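Local coordinates for protein tungsten-containing formylmethanofuran dehydrogenase 2 subunit C (Methanothermobacter wolfeii, PDB 5T5I) that probably forms the parallel beta-helix subunit of a tungsten-containing formylmethanofuran dehydrogenase, the enzyme that interconverts carbon dioxide and formylmethanofuran in methane-forming archaea, at residues V73-I79 against N93-G99; S2-P8 against D64-D70; I190-V196 against I209-M215. One frame throughout, in Å; residues are numbered along the deposited sequence.

Interaction 1: residues V73-I79 against N93-G99; sequences VYNTKRI and NVNMYVG
The guanidinium of Arg78 lies flat over one face of the Tyr97 ring, planes 9° apart, with CZ 4.0 Å from the ring centroid; the Trp116 ring also meets Tyr97, nearly parallel. It is a cation-pi stack in which Arg78 NH1 comes within 3.6 Å of Tyr97 CE2, and the arginine chain, extended from CG to NE, runs alongside the tyrosine. Glu17 makes a salt bridge with Arg78 NE and Gln81 bonds to NH2, which probably limits rotation of the guanidinium; Tyr97 OH reaches an acidic side chain of another protein's chain. The amide of Asn95 is gripped at both ends: ND2 donates to Tyr74 O (3.0 Å), in the carbonyl plane on a lone pair, while Asn95 OD1 accepts the next backbone N-H, from Met96 N at 2.8 Å. Asn95 CG stands anti to its own N (chi1 -158°), which carries this amide across to Lys77, whose CE passes 3.4 Å from Asn95 OD1 before Lys77 NZ makes salt bridges to acidic side chains of another protein's chain. Farther in, Val94 CG1 touches both Val73 CG2 and Ile79 CD1, each at 4.0 Å. Backbone hydrogen bonds run from Arg78 N to Met96 O and Gly99 N to Ile79 O, and water 1 joins Thr76 O, Met96 O and Ile79 N. Arg78 and Tyr97 both take positive phi, the same bend repeated one coil on, as in stacked parallel beta-helix turns.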
loop_
_atom_site.group_PDB
_atom_site.type_symbol
_atom_site.label_atom_id
_atom_site.label_comp_id
_atom_site.label_asym_id
_atom_site.label_seq_id
_atom_site.Cartn_x
_atom_site.Cartn_y
_atom_site.Cartn_z
ATOM N N VAL C 73 -12.345 -17.177 48.906
ATOM C CA VAL C 73 -11.943 -15.956 49.615
ATOM C C VAL C 73 -11.492 -14.903 48.604
ATOM O O VAL C 73 -10.441 -14.265 48.762
ATOM C CB VAL C 73 -10.930 -16.218 50.766
ATOM C CG1 VAL C 73 -11.618 -16.892 51.942
ATOM C CG2 VAL C 73 -9.729 -17.040 50.307
ATOM N N TYR C 74 -12.335 -14.716 47.556
ATOM C CA TYR C 74 -12.108 -13.772 46.454
ATOM C C TYR C 74 -11.882 -12.325 46.929
ATOM O O TYR C 74 -11.273 -11.557 46.199
ATOM C CB TYR C 74 -13.269 -13.814 45.424
ATOM C CG TYR C 74 -14.505 -13.055 45.858
ATOM C CD1 TYR C 74 -15.424 -13.625 46.728
ATOM C CD2 TYR C 74 -14.719 -11.739 45.455
ATOM C CE1 TYR C 74 -16.536 -12.916 47.172
ATOM C CE2 TYR C 74 -15.832 -11.020 45.892
ATOM C CZ TYR C 74 -16.738 -11.615 46.754
ATOM O OH TYR C 74 -17.854 -10.945 47.196
ATOM N N ASN C 75 -12.415 -11.949 48.109
ATOM C CA ASN C 75 -12.260 -10.601 48.651
ATOM C C ASN C 75 -11.378 -10.560 49.913
ATOM O O ASN C 75 -11.561 -9.689 50.763
ATOM C CB ASN C 75 -13.645 -9.946 48.859
ATOM C CG ASN C 75 -13.872 -8.751 47.949
ATOM O OD1 ASN C 75 -13.118 -8.501 47.008
ATOM N ND2 ASN C 75 -14.920 -7.979 48.205
ATOM N N THR C 76 -10.338 -11.420 49.962
ATOM C CA THR C 76 -9.379 -11.448 51.074
ATOM C C THR C 76 -7.977 -11.281 50.513
ATOM O O THR C 76 -7.514 -12.105 49.706
ATOM C CB THR C 76 -9.525 -12.703 51.929
ATOM O OG1 THR C 76 -10.891 -12.823 52.322
ATOM C CG2 THR C 76 -8.644 -12.668 53.177
ATOM N N LYS C 77 -7.312 -10.206 50.956
ATOM C CA LYS C 77 -5.976 -9.804 50.518
ATOM C C LYS C 77 -4.895 -10.246 51.505
ATOM O O LYS C 77 -5.169 -10.438 52.685
ATOM C CB LYS C 77 -5.915 -8.264 50.390
ATOM C CG LYS C 77 -6.882 -7.685 49.371
ATOM C CD LYS C 77 -6.930 -6.153 49.418
ATOM C CE LYS C 77 -7.819 -5.597 48.324
ATOM N NZ LYS C 77 -7.923 -4.128 48.392
ATOM N N ARG C 78 -3.657 -10.382 50.996
ATOM C CA ARG C 78 -2.422 -10.641 51.755
ATOM C C ARG C 78 -2.358 -11.998 52.482
ATOM O O ARG C 78 -1.558 -12.146 53.397
ATOM C CB ARG C 78 -2.161 -9.482 52.744
ATOM C CG ARG C 78 -2.115 -8.122 52.061
ATOM C CD ARG C 78 -1.747 -6.995 53.004
ATOM N NE ARG C 78 -1.735 -5.712 52.302
ATOM C CZ ARG C 78 -0.744 -5.225 51.554
ATOM N NH1 ARG C 78 -0.870 -4.047 50.975
ATOM N NH2 ARG C 78 0.373 -5.921 51.371
ATOM N N ILE C 79 -3.117 -13.011 52.030
ATOM C CA ILE C 79 -3.066 -14.347 52.649
ATOM C C ILE C 79 -1.640 -14.904 52.474
ATOM O O ILE C 79 -1.092 -14.851 51.373
ATOM C CB ILE C 79 -4.144 -15.302 52.053
ATOM C CG1 ILE C 79 -5.569 -14.840 52.457
ATOM C CG2 ILE C 79 -3.907 -16.762 52.483
ATOM C CD1 ILE C 79 -6.665 -15.406 51.595
ATOM N N ASN C 93 -10.906 -18.957 45.206
ATOM C CA ASN C 93 -10.115 -17.807 44.742
ATOM C C ASN C 93 -9.560 -16.980 45.892
ATOM O O ASN C 93 -10.035 -17.095 47.022
ATOM C CB ASN C 93 -10.959 -16.881 43.853
ATOM C CG ASN C 93 -11.724 -17.607 42.769
ATOM O OD1 ASN C 93 -11.131 -18.244 41.887
ATOM N ND2 ASN C 93 -13.042 -17.534 42.803
ATOM N N VAL C 94 -8.558 -16.135 45.584
ATOM C CA VAL C 94 -7.934 -15.170 46.512
ATOM C C VAL C 94 -7.863 -13.812 45.823
ATOM O O VAL C 94 -7.827 -13.757 44.597
ATOM C CB VAL C 94 -6.531 -15.583 47.034
ATOM C CG1 VAL C 94 -6.585 -16.871 47.845
ATOM C CG2 VAL C 94 -5.508 -15.694 45.906
ATOM N N ASN C 95 -7.783 -12.727 46.608
ATOM C CA ASN C 95 -7.636 -11.366 46.086
ATOM C C ASN C 95 -6.107 -11.082 45.885
ATOM O O ASN C 95 -5.344 -12.007 45.558
ATOM C CB ASN C 95 -8.342 -10.363 47.025
ATOM C CG ASN C 95 -8.725 -9.037 46.390
ATOM O OD1 ASN C 95 -7.872 -8.209 46.126
ATOM N ND2 ASN C 95 -9.986 -8.826 46.050
ATOM N N MET C 96 -5.653 -9.833 46.071
ATOM C CA MET C 96 -4.273 -9.443 45.812
ATOM C C MET C 96 -3.285 -9.889 46.883
ATOM O O MET C 96 -3.680 -10.243 47.986
ATOM C CB MET C 96 -4.194 -7.911 45.699
ATOM C CG MET C 96 -4.991 -7.320 44.541
ATOM S SD MET C 96 -5.209 -5.539 44.764
ATOM C CE MET C 96 -6.349 -5.190 43.467
ATOM N N TYR C 97 -1.988 -9.818 46.548
ATOM C CA TYR C 97 -0.843 -10.041 47.453
ATOM C C TYR C 97 -0.706 -11.432 48.062
ATOM O O TYR C 97 -0.092 -11.561 49.123
ATOM C CB TYR C 97 -0.866 -9.006 48.593
ATOM C CG TYR C 97 -0.995 -7.572 48.129
ATOM C CD1 TYR C 97 0.063 -6.930 47.495
ATOM C CD2 TYR C 97 -2.147 -6.837 48.387
ATOM C CE1 TYR C 97 -0.037 -5.605 47.086
ATOM C CE2 TYR C 97 -2.255 -5.504 47.994
ATOM C CZ TYR C 97 -1.201 -4.894 47.336
ATOM O OH TYR C 97 -1.286 -3.583 46.936
ATOM N N VAL C 98 -1.214 -12.485 47.414
ATOM C CA VAL C 98 -1.082 -13.823 47.996
ATOM C C VAL C 98 0.405 -14.194 48.085
ATOM O O VAL C 98 1.145 -14.038 47.106
ATOM C CB VAL C 98 -1.925 -14.917 47.291
ATOM C CG1 VAL C 98 -1.376 -15.280 45.916
ATOM C CG2 VAL C 98 -2.024 -16.162 48.168
ATOM N N GLY C 99 0.843 -14.581 49.276
ATOM C CA GLY C 99 2.238 -14.942 49.517
ATOM C C GLY C 99 3.251 -13.826 49.299
ATOM O O GLY C 99 4.437 -14.117 49.117
HETATM O O HOH W 1 -4.691 -12.959 49.358
#

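Interaction 2: residues S2-P8 against D64-D70; sequences SEIILTP and DIKIIID
Ile68 O takes two donors from strand 3-8: the N-H of Leu6, with Leu6 N at 2.8 Å and nearly straight (173°), and the weaker CA-H of Ile5. The same alternation continues along both strands, with Ile68 N donating to Ile4 O and Asp70 N to Leu6 O (2.8 Å), the parallel ladder in which Ile4 faces Ile67 and Leu6 faces Ile69. Ile5 and Ile68 lie side by side, with Ile5 CD1 3.8 Å from Ile68 CD1, while Ile5 CG2 rests against Asp70 CB. An alanine at Ile5 is likely to take away part of the cover over Ile68 and open a gap beside Asp70 CB. Strand 3-8 is the first of the run of parallel strands of a beta-helix, and the antiparallel strand 52-56 lies beyond it. On the face bearing Ile4, Leu6 and Ile67, Leu6 CD1 crosses to Ile67 CG2 at 4.1 Å, and Phe26 of helix 23-26 packs over Ile4 and Ile67. On the other face, Ile68 CD1 sits 3.6 Å from Glu3 OE1, and the aliphatic part of Lys66 lies along Glu3, their charges too far apart for a salt bridge. At the far end, water 2 links Thr7 OG1 to Asp70 OD2, while Asp70 OD1 pairs with Arg91.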
loop_
_atom_site.group_PDB
_atom_site.type_symbol
_atom_site.label_atom_id
_atom_site.label_comp_id
_atom_site.label_asym_id
_atom_site.label_seq_id
_atom_site.Cartn_x
_atom_site.Cartn_y
_atom_site.Cartn_z
ATOM N N SER C 2 -0.443 -31.212 61.150
ATOM C CA SER C 2 -1.632 -30.746 61.856
ATOM C C SER C 2 -2.423 -29.779 60.964
ATOM O O SER C 2 -1.858 -28.780 60.497
ATOM C CB SER C 2 -1.226 -30.071 63.161
ATOM O OG SER C 2 -0.709 -31.024 64.073
ATOM N N GLU C 3 -3.716 -30.093 60.700
ATOM C CA GLU C 3 -4.578 -29.282 59.829
ATOM C C GLU C 3 -5.481 -28.352 60.640
ATOM O O GLU C 3 -6.099 -28.807 61.603
ATOM C CB GLU C 3 -5.466 -30.180 58.946
ATOM C CG GLU C 3 -4.699 -31.141 58.052
ATOM C CD GLU C 3 -5.535 -31.871 57.013
ATOM O OE1 GLU C 3 -6.781 -31.893 57.144
ATOM O OE2 GLU C 3 -4.936 -32.424 56.062
ATOM N N ILE C 4 -5.538 -27.055 60.261
ATOM C CA ILE C 4 -6.418 -26.042 60.857
ATOM C C ILE C 4 -7.335 -25.600 59.705
ATOM O O ILE C 4 -6.838 -25.157 58.668
ATOM C CB ILE C 4 -5.623 -24.876 61.513
ATOM C CG1 ILE C 4 -4.879 -25.392 62.766
ATOM C CG2 ILE C 4 -6.558 -23.707 61.886
ATOM C CD1 ILE C 4 -3.696 -24.574 63.183
ATOM N N ILE C 5 -8.656 -25.777 59.870
ATOM C CA ILE C 5 -9.640 -25.501 58.823
ATOM C C ILE C 5 -10.318 -24.160 59.042
ATOM O O ILE C 5 -10.916 -23.947 60.097
ATOM C CB ILE C 5 -10.717 -26.627 58.735
ATOM C CG1 ILE C 5 -10.116 -28.058 58.851
ATOM C CG2 ILE C 5 -11.558 -26.483 57.452
ATOM C CD1 ILE C 5 -9.099 -28.425 57.825
ATOM N N LEU C 6 -10.275 -23.282 58.022
ATOM C CA LEU C 6 -10.962 -21.999 58.031
ATOM C C LEU C 6 -12.093 -22.105 57.014
ATOM O O LEU C 6 -11.823 -22.274 55.828
ATOM C CB LEU C 6 -10.042 -20.830 57.642
ATOM C CG LEU C 6 -8.801 -20.554 58.490
ATOM C CD1 LEU C 6 -8.153 -19.231 58.051
ATOM C CD2 LEU C 6 -9.132 -20.480 59.950
ATOM N N THR C 7 -13.349 -22.037 57.461
ATOM C CA THR C 7 -14.491 -22.136 56.547
ATOM C C THR C 7 -15.060 -20.743 56.446
ATOM O O THR C 7 -15.562 -20.225 57.444
ATOM C CB THR C 7 -15.506 -23.157 57.030
ATOM O OG1 THR C 7 -14.824 -24.380 57.293
ATOM C CG2 THR C 7 -16.610 -23.400 56.015
ATOM N N PRO C 8 -14.942 -20.084 55.285
ATOM C CA PRO C 8 -15.419 -18.702 55.203
ATOM C C PRO C 8 -16.924 -18.548 55.326
ATOM O O PRO C 8 -17.684 -19.332 54.773
ATOM C CB PRO C 8 -14.933 -18.216 53.830
ATOM C CG PRO C 8 -14.580 -19.402 53.078
ATOM C CD PRO C 8 -14.346 -20.537 54.014
ATOM N N ASP C 64 4.880 -27.564 60.989
ATOM C CA ASP C 64 3.903 -28.635 61.190
ATOM C C ASP C 64 2.454 -28.158 60.991
ATOM O O ASP C 64 1.543 -28.935 61.243
ATOM C CB ASP C 64 4.072 -29.246 62.595
ATOM C CG ASP C 64 5.463 -29.780 62.857
ATOM O OD1 ASP C 64 6.044 -30.402 61.935
ATOM O OD2 ASP C 64 5.970 -29.581 63.976
ATOM N N ILE C 65 2.229 -26.926 60.494
ATOM C CA ILE C 65 0.880 -26.394 60.298
ATOM C C ILE C 65 0.510 -26.350 58.835
ATOM O O ILE C 65 1.263 -25.820 58.013
ATOM C CB ILE C 65 0.721 -25.005 60.967
ATOM C CG1 ILE C 65 0.667 -25.191 62.495
ATOM C CG2 ILE C 65 -0.538 -24.269 60.448
ATOM C CD1 ILE C 65 0.734 -24.013 63.290
ATOM N N LYS C 66 -0.698 -26.847 58.540
ATOM C CA LYS C 66 -1.319 -26.810 57.229
ATOM C C LYS C 66 -2.661 -26.087 57.400
ATOM O O LYS C 66 -3.555 -26.614 58.064
ATOM C CB LYS C 66 -1.535 -28.228 56.704
ATOM C CG LYS C 66 -2.056 -28.294 55.278
ATOM C CD LYS C 66 -2.611 -29.689 54.980
ATOM C CE LYS C 66 -2.629 -30.037 53.514
ATOM N NZ LYS C 66 -1.806 -31.236 53.211
ATOM N N ILE C 67 -2.793 -24.872 56.840
ATOM C CA ILE C 67 -4.042 -24.118 56.902
ATOM C C ILE C 67 -4.861 -24.457 55.660
ATOM O O ILE C 67 -4.374 -24.282 54.542
ATOM C CB ILE C 67 -3.821 -22.585 57.018
ATOM C CG1 ILE C 67 -2.954 -22.237 58.251
ATOM C CG2 ILE C 67 -5.189 -21.857 57.092
ATOM C CD1 ILE C 67 -2.464 -20.767 58.346
ATOM N N ILE C 68 -6.107 -24.914 55.847
ATOM C CA ILE C 68 -7.011 -25.205 54.739
ATOM C C ILE C 68 -8.130 -24.176 54.784
ATOM O O ILE C 68 -8.893 -24.154 55.750
ATOM C CB ILE C 68 -7.575 -26.655 54.789
ATOM C CG1 ILE C 68 -6.416 -27.691 54.803
ATOM C CG2 ILE C 68 -8.541 -26.898 53.603
ATOM C CD1 ILE C 68 -6.830 -29.172 54.849
ATOM N N ILE C 69 -8.246 -23.340 53.736
ATOM C CA ILE C 69 -9.347 -22.385 53.631
ATOM C C ILE C 69 -10.361 -23.127 52.783
ATOM O O ILE C 69 -10.161 -23.272 51.574
ATOM C CB ILE C 69 -8.932 -21.019 53.045
ATOM C CG1 ILE C 69 -7.805 -20.408 53.905
ATOM C CG2 ILE C 69 -10.159 -20.088 52.960
ATOM C CD1 ILE C 69 -7.360 -19.026 53.547
ATOM N N ASP C 70 -11.395 -23.678 53.425
ATOM C CA ASP C 70 -12.378 -24.523 52.755
ATOM C C ASP C 70 -13.496 -23.702 52.122
ATOM O O ASP C 70 -14.658 -23.834 52.493
ATOM C CB ASP C 70 -12.933 -25.589 53.727
ATOM C CG ASP C 70 -13.692 -26.715 53.047
ATOM O OD1 ASP C 70 -13.380 -27.021 51.874
ATOM O OD2 ASP C 70 -14.605 -27.280 53.681
HETATM O O HOH W 2 -15.385 -26.751 56.205
#

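Interaction 3: residues I190-V196 against I209-M215; sequences IIIEGNV and IVVKGMM
Asn195 OD1 accepts the backbone N-H of Met214 at 2.8 Å (168°), and the return bond from Val196 N to Met214 O (2.9 Å) fastens the same turn, so Met214 is held through both its N and its O. The asparagine in effect takes the place of a backbone carbonyl. Its CG stands beside the backbone N (chi1 -57°), which brings OD1 over Gly213 CA at 3.5 Å. A CB on Gly213 would clash with both Asn195 OD1 and Gly194 O. Next to the turn, Val196 and Val211 meet at about a right angle, Val196 CG2 lying 3.8 Å from Val211 CG1. Before it, the parallel strands 190-192 and 209-211 are zipped by Val210 N to Ile190 O, Ile192 N to Val210 O (2.8 Å, 179°) and Lys212 N to Ile192 O. Glu193 and Lys212 run side by side, their charges bridged by water 3, which donates to Glu193 OE2 and accepts from Lys212 NZ at 3.0 Å. Farther out, Asp176 receives the N-H of Asn195, while Asn265 bonds to Met215 N and Gly213 O, placing the turn from both flanks. Neighbouring beta-helix coils are thus joined by straight backbone bonds along the strands, while at the bend a side-chain oxygen joins the backbone bonds, one of them, Gly213 N to Gly194 O, weak, and a residue without a side chain gives it access.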
loop_
_atom_site.group_PDB
_atom_site.type_symbol
_atom_site.label_atom_id
_atom_site.label_comp_id
_atom_site.label_asym_id
_atom_site.label_seq_id
_atom_site.Cartn_x
_atom_site.Cartn_y
_atom_site.Cartn_z
ATOM N N ILE C 190 12.032 -16.904 33.651
ATOM C CA ILE C 190 10.599 -16.846 33.368
ATOM C C ILE C 190 10.346 -17.801 32.201
ATOM O O ILE C 190 10.958 -17.646 31.139
ATOM C CB ILE C 190 10.093 -15.427 33.036
ATOM C CG1 ILE C 190 10.273 -14.487 34.249
ATOM C CG2 ILE C 190 8.599 -15.452 32.610
ATOM C CD1 ILE C 190 10.155 -12.998 33.902
ATOM N N ILE C 191 9.436 -18.770 32.385
ATOM C CA ILE C 191 9.029 -19.683 31.309
ATOM C C ILE C 191 7.536 -19.427 31.024
ATOM O O ILE C 191 6.711 -19.588 31.911
ATOM C CB ILE C 191 9.283 -21.181 31.629
ATOM C CG1 ILE C 191 10.789 -21.456 31.867
ATOM C CG2 ILE C 191 8.733 -22.058 30.470
ATOM C CD1 ILE C 191 11.111 -22.854 32.407
ATOM N N ILE C 192 7.199 -19.074 29.786
ATOM C CA ILE C 192 5.808 -18.886 29.339
ATOM C C ILE C 192 5.515 -20.024 28.343
ATOM O O ILE C 192 6.097 -20.071 27.256
ATOM C CB ILE C 192 5.595 -17.461 28.750
ATOM C CG1 ILE C 192 5.860 -16.372 29.841
ATOM C CG2 ILE C 192 4.168 -17.305 28.175
ATOM C CD1 ILE C 192 6.335 -15.074 29.305
ATOM N N GLU C 193 4.659 -20.973 28.729
ATOM C CA GLU C 193 4.366 -22.124 27.876
ATOM C C GLU C 193 3.402 -21.774 26.739
ATOM O O GLU C 193 3.403 -22.444 25.714
ATOM C CB GLU C 193 3.890 -23.326 28.698
ATOM C CG GLU C 193 4.905 -23.736 29.759
ATOM C CD GLU C 193 4.595 -25.001 30.540
ATOM O OE1 GLU C 193 3.469 -25.531 30.411
ATOM O OE2 GLU C 193 5.467 -25.432 31.327
ATOM N N GLY C 194 2.619 -20.718 26.927
ATOM C CA GLY C 194 1.693 -20.209 25.935
ATOM C C GLY C 194 2.247 -19.021 25.175
ATOM O O GLY C 194 3.454 -18.923 24.941
ATOM N N ASN C 195 1.356 -18.110 24.792
ATOM C CA ASN C 195 1.667 -16.943 23.975
ATOM C C ASN C 195 1.950 -15.662 24.764
ATOM O O ASN C 195 1.604 -15.547 25.942
ATOM C CB ASN C 195 0.483 -16.693 23.015
ATOM C CG ASN C 195 0.150 -17.889 22.142
ATOM O OD1 ASN C 195 1.031 -18.657 21.732
ATOM N ND2 ASN C 195 -1.125 -18.093 21.841
ATOM N N VAL C 196 2.561 -14.680 24.064
ATOM C CA VAL C 196 2.853 -13.327 24.563
ATOM C C VAL C 196 2.308 -12.345 23.518
ATOM O O VAL C 196 2.569 -12.523 22.330
ATOM C CB VAL C 196 4.372 -13.067 24.775
ATOM C CG1 VAL C 196 4.629 -11.649 25.305
ATOM C CG2 VAL C 196 5.000 -14.112 25.690
ATOM N N ILE C 209 14.270 -15.403 29.663
ATOM C CA ILE C 209 12.848 -15.537 29.378
ATOM C C ILE C 209 12.714 -16.606 28.270
ATOM O O ILE C 209 13.374 -16.484 27.230
ATOM C CB ILE C 209 12.201 -14.195 28.933
ATOM C CG1 ILE C 209 12.362 -13.121 30.036
ATOM C CG2 ILE C 209 10.715 -14.423 28.594
ATOM C CD1 ILE C 209 12.023 -11.731 29.602
ATOM N N VAL C 210 11.858 -17.613 28.474
ATOM C CA VAL C 210 11.598 -18.662 27.469
ATOM C C VAL C 210 10.119 -18.587 27.079
ATOM O O VAL C 210 9.257 -18.676 27.954
ATOM C CB VAL C 210 11.943 -20.099 27.948
ATOM C CG1 VAL C 210 11.643 -21.135 26.850
ATOM C CG2 VAL C 210 13.401 -20.198 28.398
ATOM N N VAL C 211 9.833 -18.422 25.776
ATOM C CA VAL C 211 8.458 -18.414 25.246
ATOM C C VAL C 211 8.296 -19.632 24.326
ATOM O O VAL C 211 8.955 -19.708 23.284
ATOM C CB VAL C 211 8.115 -17.095 24.517
ATOM C CG1 VAL C 211 6.645 -17.083 24.075
ATOM C CG2 VAL C 211 8.425 -15.880 25.404
ATOM N N LYS C 212 7.441 -20.593 24.717
ATOM C CA LYS C 212 7.186 -21.808 23.924
ATOM C C LYS C 212 6.094 -21.593 22.867
ATOM O O LYS C 212 6.052 -22.318 21.878
ATOM C CB LYS C 212 6.809 -22.991 24.807
ATOM C CG LYS C 212 7.825 -23.329 25.879
ATOM C CD LYS C 212 7.433 -24.646 26.551
ATOM C CE LYS C 212 8.409 -25.112 27.588
ATOM N NZ LYS C 212 7.957 -26.379 28.255
ATOM N N GLY C 213 5.211 -20.624 23.098
ATOM C CA GLY C 213 4.166 -20.267 22.146
ATOM C C GLY C 213 4.614 -19.125 21.250
ATOM O O GLY C 213 5.816 -18.936 21.001
ATOM N N MET C 214 3.645 -18.370 20.743
ATOM C CA MET C 214 3.889 -17.269 19.819
ATOM C C MET C 214 4.015 -15.925 20.525
ATOM O O MET C 214 3.156 -15.582 21.336
ATOM C CB MET C 214 2.720 -17.193 18.810
ATOM C CG MET C 214 2.823 -16.048 17.820
ATOM S SD MET C 214 1.525 -16.117 16.566
ATOM C CE MET C 214 2.174 -15.000 15.379
ATOM N N MET C 215 5.029 -15.129 20.143
ATOM C CA MET C 215 5.159 -13.727 20.575
ATOM C C MET C 215 4.566 -12.949 19.385
ATOM O O MET C 215 5.119 -13.034 18.288
ATOM C CB MET C 215 6.622 -13.296 20.796
ATOM C CG MET C 215 7.305 -14.015 21.924
ATOM S SD MET C 215 8.811 -13.193 22.482
ATOM C CE MET C 215 9.733 -13.134 21.011
HETATM O O HOH W 3 8.375 -25.626 31.160
#

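Interactions 1 and 2 are neighbours, centres about 15 Å apart, and share packing: Val73 CG1 meets Pro8 CB at 4.0 Å and Ile79 CD1 meets Ile69 CD1. Interaction 3 lies across the chain's centre, about 35 Å from interaction 2 between centres. Interactions 1 and 3 are largely buried, whereas interaction 2, near the N-terminal end of the coil stack, is exposed at Ser2, Glu3 and Asp64. Interactions 2 and 3 both pair parallel strands with aliphatic side chains, though interaction 3 also includes the following turn. Interaction 1 joins turns almost wholly, relying on a cation-pi stack, an asparagine amide and a bridging water, and alone of the three meets another protein's chain.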